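PDB 5HHA: PvdO from Pseudomonas aeruginosa, which takes part in chromophore maturation in the periplasm, binds calcium, and probably has a fold related to that of formylglycine-generating oxidases. Local coordinates for residues R123-C128 against N195-V200; W220-W225 against A238-K243; K243-Q248 against N268-D273. All blocks are in the same frame, centred on the assembly; numbering follows the deposited sequence.

Contact 1. Residues R123-C128 against N195-V200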
loop_
_atom_site.group_PDB
_atom_site.type_symbol
_atom_site.label_atom_id
_atom_site.label_comp_id
_atom_site.label_asym_id
_atom_site.label_seq_id
_atom_site.Cartn_x
_atom_site.Cartn_y
_atom_site.Cartn_z
ATOM N N ARG A 123 10.847 11.952 3.149
ATOM C CA ARG A 123 9.649 11.391 3.753
ATOM C C ARG A 123 8.521 11.193 2.757
ATOM O O ARG A 123 7.477 10.685 3.141
ATOM C CB ARG A 123 9.155 12.260 4.901
ATOM C CG ARG A 123 10.223 12.477 5.957
ATOM C CD ARG A 123 9.871 11.867 7.235
ATOM N NE ARG A 123 10.322 10.497 7.221
ATOM C CZ ARG A 123 9.648 9.476 7.724
ATOM N NH1 ARG A 123 8.460 9.662 8.300
ATOM N NH2 ARG A 123 10.192 8.268 7.650
ATOM N N GLN A 124 8.709 11.546 1.497
ATOM C CA GLN A 124 7.718 11.139 0.505
ATOM C C GLN A 124 7.891 9.636 0.264
ATOM O O GLN A 124 8.930 9.055 0.547
ATOM C CB GLN A 124 7.895 11.922 -0.786
ATOM C CG GLN A 124 7.134 13.252 -0.795
ATOM C CD GLN A 124 7.631 14.181 -1.881
ATOM O OE1 GLN A 124 7.227 14.104 -3.035
ATOM N NE2 GLN A 124 8.526 15.086 -1.516
ATOM N N PRO A 125 6.851 8.966 -0.268
ATOM C CA PRO A 125 6.970 7.518 -0.483
ATOM C C PRO A 125 8.054 7.152 -1.485
ATOM O O PRO A 125 8.235 7.809 -2.519
ATOM C CB PRO A 125 5.595 7.117 -1.043
ATOM C CG PRO A 125 4.680 8.202 -0.629
ATOM C CD PRO A 125 5.506 9.466 -0.578
ATOM N N ALA A 126 8.744 6.056 -1.203
ATOM C CA ALA A 126 9.580 5.406 -2.205
ATOM C C ALA A 126 8.710 4.983 -3.382
ATOM O O ALA A 126 7.589 4.459 -3.209
ATOM C CB ALA A 126 10.248 4.191 -1.615
ATOM N N VAL A 127 9.210 5.184 -4.586
ATOM C CA VAL A 127 8.534 4.770 -5.803
ATOM C C VAL A 127 9.599 4.241 -6.781
ATOM O O VAL A 127 10.781 4.111 -6.417
ATOM C CB VAL A 127 7.746 5.950 -6.420
ATOM C CG1 VAL A 127 6.577 6.347 -5.520
ATOM C CG2 VAL A 127 8.659 7.160 -6.715
ATOM N N CYS A 128 9.189 3.930 -8.006
ATOM C CA CYS A 128 10.132 3.554 -9.058
ATOM C C CYS A 128 10.851 2.273 -8.711
ATOM O O CYS A 128 12.013 2.074 -9.102
ATOM C CB CYS A 128 11.090 4.717 -9.364
ATOM S SG CYS A 128 10.267 6.099 -10.155
ATOM N N ASN A 195 0.560 18.448 -5.536
ATOM C CA ASN A 195 0.393 18.007 -6.907
ATOM C C ASN A 195 0.877 16.590 -7.116
ATOM O O ASN A 195 0.240 15.841 -7.838
ATOM C CB ASN A 195 1.150 18.897 -7.887
ATOM C CG ASN A 195 0.717 20.344 -7.829
ATOM O OD1 ASN A 195 1.571 21.282 -7.804
ATOM N ND2 ASN A 195 -0.579 20.566 -7.827
ATOM N N PHE A 196 2.030 16.262 -6.553
ATOM C CA PHE A 196 2.577 14.917 -6.607
ATOM C C PHE A 196 2.402 14.271 -5.239
ATOM O O PHE A 196 1.400 14.518 -4.581
ATOM C CB PHE A 196 4.025 14.960 -7.105
ATOM C CG PHE A 196 4.155 15.677 -8.411
ATOM C CD1 PHE A 196 3.849 15.044 -9.588
ATOM C CD2 PHE A 196 4.511 17.015 -8.443
ATOM C CE1 PHE A 196 3.944 15.713 -10.800
ATOM C CE2 PHE A 196 4.613 17.700 -9.656
ATOM C CZ PHE A 196 4.328 17.050 -10.818
ATOM N N THR A 197 3.320 13.405 -4.807
ATOM C CA THR A 197 3.155 12.759 -3.498
ATOM C C THR A 197 3.381 13.756 -2.360
ATOM O O THR A 197 3.991 14.834 -2.554
ATOM C CB THR A 197 4.076 11.555 -3.342
ATOM O OG1 THR A 197 5.421 11.997 -3.562
ATOM C CG2 THR A 197 3.729 10.458 -4.330
ATOM N N SER A 198 2.907 13.392 -1.185
ATOM C CA SER A 198 3.043 14.148 0.037
ATOM C C SER A 198 3.916 13.358 0.997
ATOM O O SER A 198 4.019 12.142 0.925
ATOM C CB SER A 198 1.652 14.353 0.661
ATOM O OG SER A 198 0.883 13.134 0.631
ATOM N N PRO A 199 4.566 14.050 1.945
ATOM C CA PRO A 199 5.286 13.303 2.970
ATOM C C PRO A 199 4.340 12.325 3.623
ATOM O O PRO A 199 3.169 12.625 3.831
ATOM C CB PRO A 199 5.744 14.388 3.963
ATOM C CG PRO A 199 5.701 15.654 3.182
ATOM C CD PRO A 199 4.626 15.504 2.139
ATOM N N VAL A 200 4.834 11.160 3.992
ATOM C CA VAL A 200 3.964 10.171 4.607
ATOM C C VAL A 200 3.377 10.749 5.893
ATOM O O VAL A 200 4.064 11.471 6.642
ATOM C CB VAL A 200 4.694 8.838 4.844
ATOM C CG1 VAL A 200 5.196 8.276 3.509
ATOM C CG2 VAL A 200 5.845 8.991 5.864
HETATM O O HOH W 1 6.722 12.356 7.029
HETATM O O HOH W 2 7.186 9.893 -3.959
#
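R123-P125 and T197-V200 join two long loops of the sulfatase-modifying-factor-like fold, in which more of the chain runs as irregular loop than as helix or strand. The tie between the backbones is a hydrogen bond from V200 N to R123 O, 2.8 Å long and almost straight at 165°. R123 O also takes a CA-H...O contact from P199 CA, 3.4 Å away, so two successive residues of the second loop close on one acceptor.

V200 straddles that oxygen with both methyls. At chi1 -60° its CG2 lies between the backbone N and the carbonyl carbon and comes within 3.6 Å of R123 NH1, oblique to the guanidinium. The arginine chain, bent at chi2 and chi3, crosses the valine at about a right angle. A water accepts a weak bond from R123 NH1 and donates to V200 O. The other methyl, V200 CG1, slides past P125 CG at 4.2 Å.

The proline ring also presses on the second loop with its CD, 3.4 Å from S198 O and 3.7 Å from T197 CB. S198 turns its own side chain the other way, where OG makes a weak hydrogen bond with N186, a ligand of the calcium ion; its N is held by N216 OD1. T197 instead faces the first loop: with OG1 between the backbone N and the carbonyl carbon (chi1 56°), it reaches a second water, which donates both to P125 O at 2.7 Å and to T197 OG1 at 2.8 Å.

Contact 2. Residues W220-W225 against A238-K243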
loop_
_atom_site.group_PDB
_atom_site.type_symbol
_atom_site.label_atom_id
_atom_site.label_comp_id
_atom_site.label_asym_id
_atom_site.label_seq_id
_atom_site.Cartn_x
_atom_site.Cartn_y
_atom_site.Cartn_z
ATOM N N TRP A 220 2.535 -2.170 -4.131
ATOM C CA TRP A 220 2.644 -3.582 -4.416
ATOM C C TRP A 220 2.108 -4.423 -3.253
ATOM O O TRP A 220 2.342 -4.098 -2.086
ATOM C CB TRP A 220 4.108 -3.979 -4.607
ATOM C CG TRP A 220 4.764 -3.382 -5.796
ATOM C CD1 TRP A 220 5.697 -2.395 -5.780
ATOM C CD2 TRP A 220 4.558 -3.726 -7.181
ATOM N NE1 TRP A 220 6.096 -2.112 -7.065
ATOM C CE2 TRP A 220 5.406 -2.901 -7.939
ATOM C CE3 TRP A 220 3.730 -4.632 -7.852
ATOM C CZ2 TRP A 220 5.478 -2.973 -9.322
ATOM C CZ3 TRP A 220 3.803 -4.698 -9.229
ATOM C CH2 TRP A 220 4.663 -3.863 -9.951
ATOM N N VAL A 221 1.413 -5.507 -3.599
ATOM C CA VAL A 221 1.134 -6.600 -2.662
ATOM C C VAL A 221 1.562 -7.897 -3.352
ATOM O O VAL A 221 1.850 -7.917 -4.535
ATOM C CB VAL A 221 -0.338 -6.643 -2.191
ATOM C CG1 VAL A 221 -0.711 -5.336 -1.491
ATOM C CG2 VAL A 221 -1.269 -6.902 -3.343
ATOM N N ALA A 222 1.580 -9.008 -2.612
ATOM C CA ALA A 222 2.213 -10.218 -3.121
ATOM C C ALA A 222 1.375 -10.926 -4.173
ATOM O O ALA A 222 1.916 -11.598 -5.048
ATOM C CB ALA A 222 2.511 -11.201 -1.994
ATOM N N ASP A 223 0.049 -10.840 -4.059
ATOM C CA ASP A 223 -0.871 -11.710 -4.771
ATOM C C ASP A 223 -0.742 -11.619 -6.273
ATOM O O ASP A 223 -0.563 -10.541 -6.842
ATOM C CB ASP A 223 -2.336 -11.375 -4.428
ATOM C CG ASP A 223 -2.625 -11.421 -2.949
ATOM O OD1 ASP A 223 -1.849 -10.849 -2.164
ATOM O OD2 ASP A 223 -3.659 -12.033 -2.574
ATOM N N CYS A 224 -0.906 -12.763 -6.926
ATOM C CA CYS A 224 -1.132 -12.780 -8.359
ATOM C C CYS A 224 -2.520 -12.263 -8.680
ATOM O O CYS A 224 -3.404 -12.319 -7.864
ATOM C CB CYS A 224 -0.950 -14.188 -8.918
ATOM S SG CYS A 224 0.778 -14.725 -8.716
ATOM N N TRP A 225 -2.687 -11.765 -9.892
ATOM C CA TRP A 225 -3.944 -11.143 -10.289
ATOM C C TRP A 225 -5.066 -12.158 -10.500
ATOM O O TRP A 225 -4.873 -13.231 -11.111
ATOM C CB TRP A 225 -3.740 -10.372 -11.602
ATOM C CG TRP A 225 -5.034 -9.877 -12.191
ATOM C CD1 TRP A 225 -5.811 -8.880 -11.710
ATOM C CD2 TRP A 225 -5.689 -10.367 -13.367
ATOM N NE1 TRP A 225 -6.918 -8.711 -12.500
ATOM C CE2 TRP A 225 -6.867 -9.614 -13.528
ATOM C CE3 TRP A 225 -5.392 -11.372 -14.292
ATOM C CZ2 TRP A 225 -7.760 -9.831 -14.580
ATOM C CZ3 TRP A 225 -6.281 -11.595 -15.342
ATOM C CH2 TRP A 225 -7.445 -10.819 -15.483
ATOM N N ALA A 238 -1.672 -14.647 0.789
ATOM C CA ALA A 238 -1.659 -14.158 -0.589
ATOM C C ALA A 238 -2.173 -15.210 -1.552
ATOM O O ALA A 238 -1.869 -16.414 -1.396
ATOM C CB ALA A 238 -0.267 -13.789 -0.968
ATOM N N TRP A 239 -2.924 -14.792 -2.560
ATOM C CA TRP A 239 -3.488 -15.674 -3.564
ATOM C C TRP A 239 -2.511 -15.785 -4.698
ATOM O O TRP A 239 -2.461 -14.924 -5.581
ATOM C CB TRP A 239 -4.812 -15.092 -4.030
ATOM C CG TRP A 239 -5.702 -16.007 -4.790
ATOM C CD1 TRP A 239 -5.466 -17.301 -5.152
ATOM C CD2 TRP A 239 -6.997 -15.664 -5.290
ATOM N NE1 TRP A 239 -6.564 -17.786 -5.841
ATOM C CE2 TRP A 239 -7.500 -16.791 -5.957
ATOM C CE3 TRP A 239 -7.767 -14.497 -5.253
ATOM C CZ2 TRP A 239 -8.747 -16.790 -6.564
ATOM C CZ3 TRP A 239 -8.989 -14.493 -5.867
ATOM C CH2 TRP A 239 -9.477 -15.641 -6.519
ATOM N N MET A 240 -1.704 -16.850 -4.647
ATOM C CA MET A 240 -0.635 -17.047 -5.598
ATOM C C MET A 240 -1.000 -18.039 -6.694
ATOM O O MET A 240 -1.889 -18.880 -6.540
ATOM C CB MET A 240 0.625 -17.521 -4.867
ATOM C CG MET A 240 1.104 -16.618 -3.733
ATOM S SD MET A 240 1.300 -14.890 -4.204
ATOM C CE MET A 240 2.632 -14.969 -5.397
ATOM N N GLU A 241 -0.321 -17.904 -7.817
ATOM C CA GLU A 241 -0.407 -18.873 -8.896
ATOM C C GLU A 241 1.036 -19.211 -9.234
ATOM O O GLU A 241 1.954 -18.426 -8.964
ATOM C CB GLU A 241 -1.165 -18.306 -10.107
ATOM C CG GLU A 241 -2.614 -17.856 -9.808
ATOM C CD GLU A 241 -3.560 -19.008 -9.540
ATOM O OE1 GLU A 241 -3.176 -20.150 -9.878
ATOM O OE2 GLU A 241 -4.672 -18.793 -8.995
ATOM N N GLU A 242 1.237 -20.402 -9.788
ATOM C CA GLU A 242 2.575 -20.876 -10.094
ATOM C C GLU A 242 3.259 -19.867 -11.006
ATOM O O GLU A 242 4.403 -19.478 -10.772
ATOM C CB GLU A 242 2.499 -22.244 -10.770
ATOM C CG GLU A 242 3.689 -23.144 -10.486
ATOM C CD GLU A 242 3.391 -24.599 -10.804
ATOM O OE1 GLU A 242 2.998 -25.352 -9.885
ATOM O OE2 GLU A 242 3.538 -24.989 -11.978
ATOM N N LYS A 243 2.537 -19.435 -12.035
ATOM C CA LYS A 243 3.052 -18.476 -12.994
ATOM C C LYS A 243 2.065 -17.322 -13.087
ATOM O O LYS A 243 0.858 -17.554 -13.209
ATOM C CB LYS A 243 3.201 -19.118 -14.377
ATOM C CG LYS A 243 4.000 -20.415 -14.384
ATOM C CD LYS A 243 4.017 -21.051 -15.766
ATOM C CE LYS A 243 4.950 -22.261 -15.792
ATOM N NZ LYS A 243 5.168 -22.787 -17.173
#
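A222 and A238 meet methyl to methyl, CB to CB 3.9 Å, two small bumps that let the chains come close where the first one turns its corner. Next to them M240 curls back. Its CB starts out away from W220-W225, but the bends at chi2 (-52°) and chi3 (-65°) return the thioether, so that SD lies 3.5 Å from A222 O and CE reaches C224 SG at 3.8 Å. The methionine tip thus fills the notch between the A222 carbonyl and the cystine sulfur, with Y131 of helix 131-145 touching it and bonding A222 O.

In this sulfatase-modifying-factor-like fold the chain turns a corner at A222, between strand 218-221 and the short strand 223-224, and loop 238-243 lies along the latter. C224 faces that loop, SG 3.5 Å from E241 N, and continues as a disulfide to C244. Beside it, the aliphatic CG of E241 approaches C224 CB at 4.1 Å, while E241 OE2 goes to H226.

D223 fits its carboxylate against the A238-W239 peptide. W239 N donates to D223 OD2 over 2.9 Å, nearly straight at 171°, yet meets the oxygen from well above the carboxylate plane; OD1 is bonded by E154 N. A second bond, from C224 N to W239 O at 3.0 Å, is more bent. W239 CB rests 3.6 Å from D223 OD2, and from there the indole leads away to stack on the ring of H226 and touch A232 and P233.

Contact 3. Residues K243-Q248 against N268-D273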
loop_
_atom_site.group_PDB
_atom_site.type_symbol
_atom_site.label_atom_id
_atom_site.label_comp_id
_atom_site.label_asym_id
_atom_site.label_seq_id
_atom_site.Cartn_x
_atom_site.Cartn_y
_atom_site.Cartn_z
ATOM N N LYS A 243 2.537 -19.435 -12.035
ATOM C CA LYS A 243 3.052 -18.476 -12.994
ATOM C C LYS A 243 2.065 -17.322 -13.087
ATOM O O LYS A 243 0.858 -17.554 -13.209
ATOM C CB LYS A 243 3.201 -19.118 -14.377
ATOM C CG LYS A 243 4.000 -20.415 -14.384
ATOM C CD LYS A 243 4.017 -21.051 -15.766
ATOM C CE LYS A 243 4.950 -22.261 -15.792
ATOM N NZ LYS A 243 5.168 -22.787 -17.173
ATOM N N CYS A 244 2.580 -16.094 -13.034
ATOM C CA CYS A 244 1.743 -14.890 -13.044
ATOM C C CYS A 244 2.292 -13.781 -13.919
ATOM O O CYS A 244 3.355 -13.225 -13.650
ATOM C CB CYS A 244 1.603 -14.337 -11.631
ATOM S SG CYS A 244 1.245 -15.608 -10.455
ATOM N N GLU A 245 1.519 -13.408 -14.928
ATOM C CA GLU A 245 1.882 -12.298 -15.785
ATOM C C GLU A 245 1.572 -10.970 -15.096
ATOM O O GLU A 245 2.186 -9.968 -15.394
ATOM C CB GLU A 245 1.100 -12.355 -17.096
ATOM C CG GLU A 245 1.758 -11.589 -18.248
ATOM C CD GLU A 245 1.098 -10.255 -18.543
ATOM O OE1 GLU A 245 0.017 -10.253 -19.184
ATOM O OE2 GLU A 245 1.668 -9.209 -18.145
ATOM N N LEU A 246 0.604 -10.991 -14.183
ATOM C CA LEU A 246 0.135 -9.787 -13.501
ATOM C C LEU A 246 0.004 -10.074 -12.022
ATOM O O LEU A 246 -0.357 -11.185 -11.628
ATOM C CB LEU A 246 -1.211 -9.346 -14.043
ATOM C CG LEU A 246 -1.243 -8.967 -15.518
ATOM C CD1 LEU A 246 -2.675 -8.758 -15.967
ATOM C CD2 LEU A 246 -0.428 -7.719 -15.778
ATOM N N VAL A 247 0.343 -9.070 -11.212
ATOM C CA VAL A 247 0.136 -9.129 -9.782
ATOM C C VAL A 247 -0.747 -7.962 -9.347
ATOM O O VAL A 247 -0.952 -7.019 -10.089
ATOM C CB VAL A 247 1.483 -9.089 -9.018
ATOM C CG1 VAL A 247 2.322 -10.349 -9.307
ATOM C CG2 VAL A 247 2.253 -7.798 -9.292
ATOM N N GLN A 248 -1.288 -8.051 -8.147
ATOM C CA GLN A 248 -2.160 -7.007 -7.616
ATOM C C GLN A 248 -1.367 -5.836 -7.063
ATOM O O GLN A 248 -0.280 -6.002 -6.490
ATOM C CB GLN A 248 -3.031 -7.562 -6.474
ATOM C CG GLN A 248 -3.879 -8.761 -6.841
ATOM C CD GLN A 248 -5.111 -8.507 -7.719
ATOM O OE1 GLN A 248 -5.511 -7.379 -8.025
ATOM N NE2 GLN A 248 -5.717 -9.568 -8.119
ATOM N N ASN A 268 -3.883 -3.862 -10.916
ATOM C CA ASN A 268 -2.835 -4.843 -11.188
ATOM C C ASN A 268 -1.745 -4.209 -12.040
ATOM O O ASN A 268 -1.933 -3.156 -12.622
ATOM C CB ASN A 268 -3.416 -6.103 -11.857
ATOM C CG ASN A 268 -3.956 -5.831 -13.231
ATOM O OD1 ASN A 268 -5.176 -5.746 -13.429
ATOM N ND2 ASN A 268 -3.077 -5.639 -14.177
ATOM N N ALA A 269 -0.593 -4.844 -12.063
ATOM C CA ALA A 269 0.529 -4.411 -12.886
ATOM C C ALA A 269 1.345 -5.668 -13.192
ATOM O O ALA A 269 1.294 -6.638 -12.454
ATOM C CB ALA A 269 1.379 -3.388 -12.141
ATOM N N ALA A 270 2.140 -5.633 -14.253
ATOM C CA ALA A 270 3.130 -6.689 -14.434
ATOM C C ALA A 270 4.189 -6.514 -13.362
ATOM O O ALA A 270 4.554 -5.365 -13.033
ATOM C CB ALA A 270 3.756 -6.585 -15.818
ATOM N N PRO A 271 4.686 -7.602 -12.783
ATOM C CA PRO A 271 5.644 -7.434 -11.682
ATOM C C PRO A 271 6.953 -6.745 -12.061
ATOM O O PRO A 271 7.639 -6.209 -11.182
ATOM C CB PRO A 271 5.867 -8.870 -11.169
ATOM C CG PRO A 271 5.368 -9.751 -12.269
ATOM C CD PRO A 271 4.295 -9.013 -12.967
ATOM N N SER A 272 7.289 -6.711 -13.350
ATOM C CA SER A 272 8.482 -6.016 -13.807
ATOM C C SER A 272 8.203 -4.538 -14.074
ATOM O O SER A 272 9.134 -3.808 -14.393
ATOM C CB SER A 272 9.040 -6.699 -15.064
ATOM O OG SER A 272 8.088 -6.673 -16.113
ATOM N N ASP A 273 6.949 -4.087 -13.979
ATOM C CA ASP A 273 6.616 -2.671 -14.122
ATOM C C ASP A 273 7.161 -1.881 -12.924
ATOM O O ASP A 273 7.380 -2.431 -11.843
ATOM C CB ASP A 273 5.084 -2.459 -14.141
ATOM C CG ASP A 273 4.400 -2.926 -15.413
ATOM O OD1 ASP A 273 5.063 -3.138 -16.449
ATOM O OD2 ASP A 273 3.149 -3.042 -15.368
#
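V247 and A269 pair across two antiparallel strands, 247-251 and 266-269, in the mixed sheet of this sulfatase-modifying-factor-like fold. They form a hydrogen-bonded pair: V247 N donates to A269 O at 2.9 Å with an angle of 172° at the hydrogen, and A269 N returns a bond to V247 O at 3.0 Å and 157°. The next pair, Q248 with N268, is non-hydrogen-bonded and its side chains diverge; N268 CA adds a CA-H...O contact to V247 O.

L246, one residue before the strand, can be followed outward. L246 CB stands 4.0 Å from A269 O, close to where CA makes a CA-H...O contact with the same oxygen. L246 CG, placed anti to the carbonyl carbon at chi1 -62°, is 4.0 Å from N268 ND2. The fork then spreads over the amide nitrogen: L246 CD1 approaches N268 ND2 at 3.6 Å, while L246 CD2 also nears ND2 but lies 3.6 Å from A270 N and 4.3 Å from A270 CB. The leucine and asparagine side chains pass each other at a slant, and W225 touches both.

On the side of the sheet that carries V247 and A269, V247 CG2 reaches the CA and CB of P271, and W220 packs on both strand residues. Y131 of helix 131-145 touches V247 and P271. Just outside the paired strands, E245 O meets A270 CA, in a CA-H...O contact, and P271 CD. Beyond A269 the chain reverses in a type I beta turn, A270 to D273, closed by D273 N to A270 O and by A270 N, which meets D273 OD2 at 3.0 Å from above the carboxylate plane.

Contacts 2 and 3 form one neighbourhood, their centres about 8 Å apart. They share K243 and are joined covalently, C224 SG to C244 SG at 2.0 Å, and D223 O lies 2.9 Å from Q248 N, a probable hydrogen bond. Strands 218-221 and 247-251 are also neighbours in the sheet. Contact 1 stands apart: its centre is about 25 Å from that of contact 2, on the opposite side of the chain's centre, and about 22 Å from that of contact 3, with nearest atoms about 7 Å away in both cases. It alone lies near the metal, the S198 side chain being about 7 Å from the calcium ion.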